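Local coordinates for protein regulator of chromosome condensation (Saccharomyces cerevisiae, PDB 3OF7) that promotes exchange of GDP for GTP on the Ran-type GTPases Gsp1 and Gsp2, binds chromatin and is needed for nuclear export of mRNA and ribosomes, at residues Cys40-Pro46 with Leu126-Thr132. Residues are numbered along the deposited sequence; the frame is centred on the assembly and turned at random.
Sequences CELGLGP and LNELEST
S131 sits in the concave side of the loop 40-46, between C40 and the G45-P46 peptide, and illustrates how a weakly bonded helical turn can be docked by main-chain hydrogen bonds, with a few side chains filling in round them. Its carbonyl oxygen takes the amide of G45 (N to O 2.9 Å), the donor standing well above the carbonyl plane, and the same oxygen meets the CA-H of G43, with CA 3.1 Å from O. The hydroxyl, held between its own backbone N and carbonyl carbon (chi1 64°), lies against the G45-P46 peptide, OG 3.1 Å from G45 C, without bonding to it: its proton goes to N127 O at 2.8 Å. That oxygen is gripped twice, since S131 N reaches it from the other face of its plane. On the far side C40, at the head of a type I turn running to G43, lays SG 3.7 Å from S131 CB and also against the CB atoms of E130 and L126. In this seven-bladed RCC1 beta-propeller, strand 30-34, which leads into the loop, pairs with the C-terminal strand 443-450 in one blade, whereas helix 128-131 precedes the edge strand 134-135 of the next, so the contact joins adjacent blades. With an alanine at S131, N127 O would probably keep only the backbone N-H as donor, and a small gap would open beside the G45-P46 peptide. G45 itself is bare; a CB there would press on L44 O and P46 CD. While C40, G45 and S131 are buried, the outer edge meets solvent: the partly exposed P46 ring and the exposed, extended chain of E128 run side by side, CG to CG 3.7 Å, and L126 N pins this edge through an in-plane lone pair of P46 O. E130 turns its carboxylate from the loop to the amide of N94.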
loop_
_atom_site.group_PDB
_atom_site.type_symbol
_atom_site.label_atom_id
_atom_site.label_comp_id
_atom_site.label_asym_id
_atom_site.label_seq_id
_atom_site.Cartn_x
_atom_site.Cartn_y
_atom_site.Cartn_z
ATOM N N CYS A 40 5.135 2.282 17.393
ATOM C CA CYS A 40 3.989 3.211 17.418
ATOM C C CYS A 40 3.027 3.096 16.229
ATOM O O CYS A 40 2.149 3.946 16.062
ATOM C CB CYS A 40 4.449 4.669 17.610
ATOM S SG CYS A 40 5.318 4.952 19.188
ATOM N N GLU A 41 3.170 2.033 15.432
ATOM C CA GLU A 41 2.419 1.902 14.164
ATOM C C GLU A 41 0.900 1.848 14.318
ATOM O O GLU A 41 0.167 2.258 13.406
ATOM C CB GLU A 41 2.846 0.662 13.372
ATOM C CG GLU A 41 4.306 0.588 13.006
ATOM C CD GLU A 41 5.074 -0.316 13.944
ATOM O OE1 GLU A 41 4.968 -0.119 15.175
ATOM O OE2 GLU A 41 5.778 -1.223 13.447
ATOM N N LEU A 42 0.435 1.319 15.447
ATOM C CA LEU A 42 -0.997 1.073 15.642
ATOM C C LEU A 42 -1.788 2.343 15.900
ATOM O O LEU A 42 -2.989 2.380 15.655
ATOM C CB LEU A 42 -1.245 0.056 16.762
ATOM C CG LEU A 42 -0.745 -1.375 16.547
ATOM C CD1 LEU A 42 -1.053 -2.245 17.769
ATOM C CD2 LEU A 42 -1.338 -1.987 15.277
ATOM N N GLY A 43 -1.122 3.382 16.394
ATOM C CA GLY A 43 -1.804 4.635 16.708
ATOM C C GLY A 43 -2.909 4.461 17.723
ATOM O O GLY A 43 -3.928 5.145 17.669
ATOM N N LEU A 44 -2.712 3.524 18.646
ATOM C CA LEU A 44 -3.683 3.282 19.711
ATOM C C LEU A 44 -3.177 3.830 21.052
ATOM O O LEU A 44 -3.641 3.431 22.123
ATOM C CB LEU A 44 -4.031 1.794 19.793
ATOM C CG LEU A 44 -4.858 1.236 18.624
ATOM C CD1 LEU A 44 -4.891 -0.286 18.659
ATOM C CD2 LEU A 44 -6.276 1.801 18.582
ATOM N N GLY A 45 -2.230 4.763 20.977
ATOM C CA GLY A 45 -1.695 5.412 22.167
ATOM C C GLY A 45 -0.535 4.667 22.809
ATOM O O GLY A 45 -0.105 3.618 22.308
ATOM N N PRO A 46 -0.025 5.211 23.929
ATOM C CA PRO A 46 1.253 4.826 24.543
ATOM C C PRO A 46 1.276 3.550 25.381
ATOM O O PRO A 46 2.359 3.016 25.627
ATOM C CB PRO A 46 1.582 6.029 25.440
ATOM C CG PRO A 46 0.262 6.610 25.790
ATOM C CD PRO A 46 -0.602 6.412 24.566
ATOM N N LEU A 126 5.141 3.441 25.032
ATOM C CA LEU A 126 5.471 4.073 23.754
ATOM C C LEU A 126 5.497 5.594 23.880
ATOM O O LEU A 126 4.873 6.157 24.789
ATOM C CB LEU A 126 4.452 3.663 22.683
ATOM C CG LEU A 126 4.316 2.176 22.341
ATOM C CD1 LEU A 126 3.210 1.979 21.313
ATOM C CD2 LEU A 126 5.640 1.608 21.834
ATOM N N ASN A 127 6.220 6.256 22.976
ATOM C CA ASN A 127 6.193 7.716 22.888
ATOM C C ASN A 127 4.743 8.139 22.638
ATOM O O ASN A 127 4.097 7.645 21.703
ATOM C CB ASN A 127 7.136 8.185 21.764
ATOM C CG ASN A 127 7.291 9.708 21.694
ATOM O OD1 ASN A 127 8.343 10.252 22.046
ATOM N ND2 ASN A 127 6.263 10.393 21.206
ATOM N N GLU A 128 4.222 9.024 23.488
ATOM C CA GLU A 128 2.795 9.374 23.445
ATOM C C GLU A 128 2.415 10.139 22.183
ATOM O O GLU A 128 1.366 9.887 21.594
ATOM C CB GLU A 128 2.356 10.162 24.686
ATOM C CG GLU A 128 0.838 10.117 24.908
ATOM C CD GLU A 128 0.349 11.075 25.976
ATOM O OE1 GLU A 128 1.028 11.220 27.016
ATOM O OE2 GLU A 128 -0.728 11.676 25.776
ATOM N N LEU A 129 3.264 11.077 21.782
ATOM C CA LEU A 129 2.984 11.872 20.600
ATOM C C LEU A 129 3.001 11.036 19.307
ATOM O O LEU A 129 2.157 11.233 18.435
ATOM C CB LEU A 129 3.928 13.077 20.525
ATOM C CG LEU A 129 3.726 14.122 21.638
ATOM C CD1 LEU A 129 4.853 15.147 21.644
ATOM C CD2 LEU A 129 2.362 14.811 21.519
ATOM N N GLU A 130 3.940 10.098 19.207
ATOM C CA GLU A 130 4.082 9.256 18.008
ATOM C C GLU A 130 2.990 8.202 17.908
ATOM O O GLU A 130 2.514 7.898 16.815
ATOM C CB GLU A 130 5.447 8.566 17.983
ATOM C CG GLU A 130 6.615 9.483 17.679
ATOM C CD GLU A 130 7.957 8.794 17.857
ATOM O OE1 GLU A 130 8.368 8.020 16.963
ATOM O OE2 GLU A 130 8.614 9.044 18.891
ATOM N N SER A 131 2.603 7.638 19.049
ATOM C CA SER A 131 1.585 6.587 19.085
ATOM C C SER A 131 0.149 7.129 19.098
ATOM O O SER A 131 -0.814 6.355 19.025
ATOM C CB SER A 131 1.823 5.641 20.271
ATOM O OG SER A 131 1.692 6.319 21.507
ATOM N N THR A 132 0.006 8.448 19.184
ATOM C CA THR A 132 -1.317 9.068 19.176
ATOM C C THR A 132 -1.511 9.845 17.879
ATOM O O THR A 132 -0.763 10.794 17.609
ATOM C CB THR A 132 -1.548 9.987 20.406
ATOM O OG1 THR A 132 -1.339 9.238 21.612
ATOM C CG2 THR A 132 -2.982 10.557 20.409
#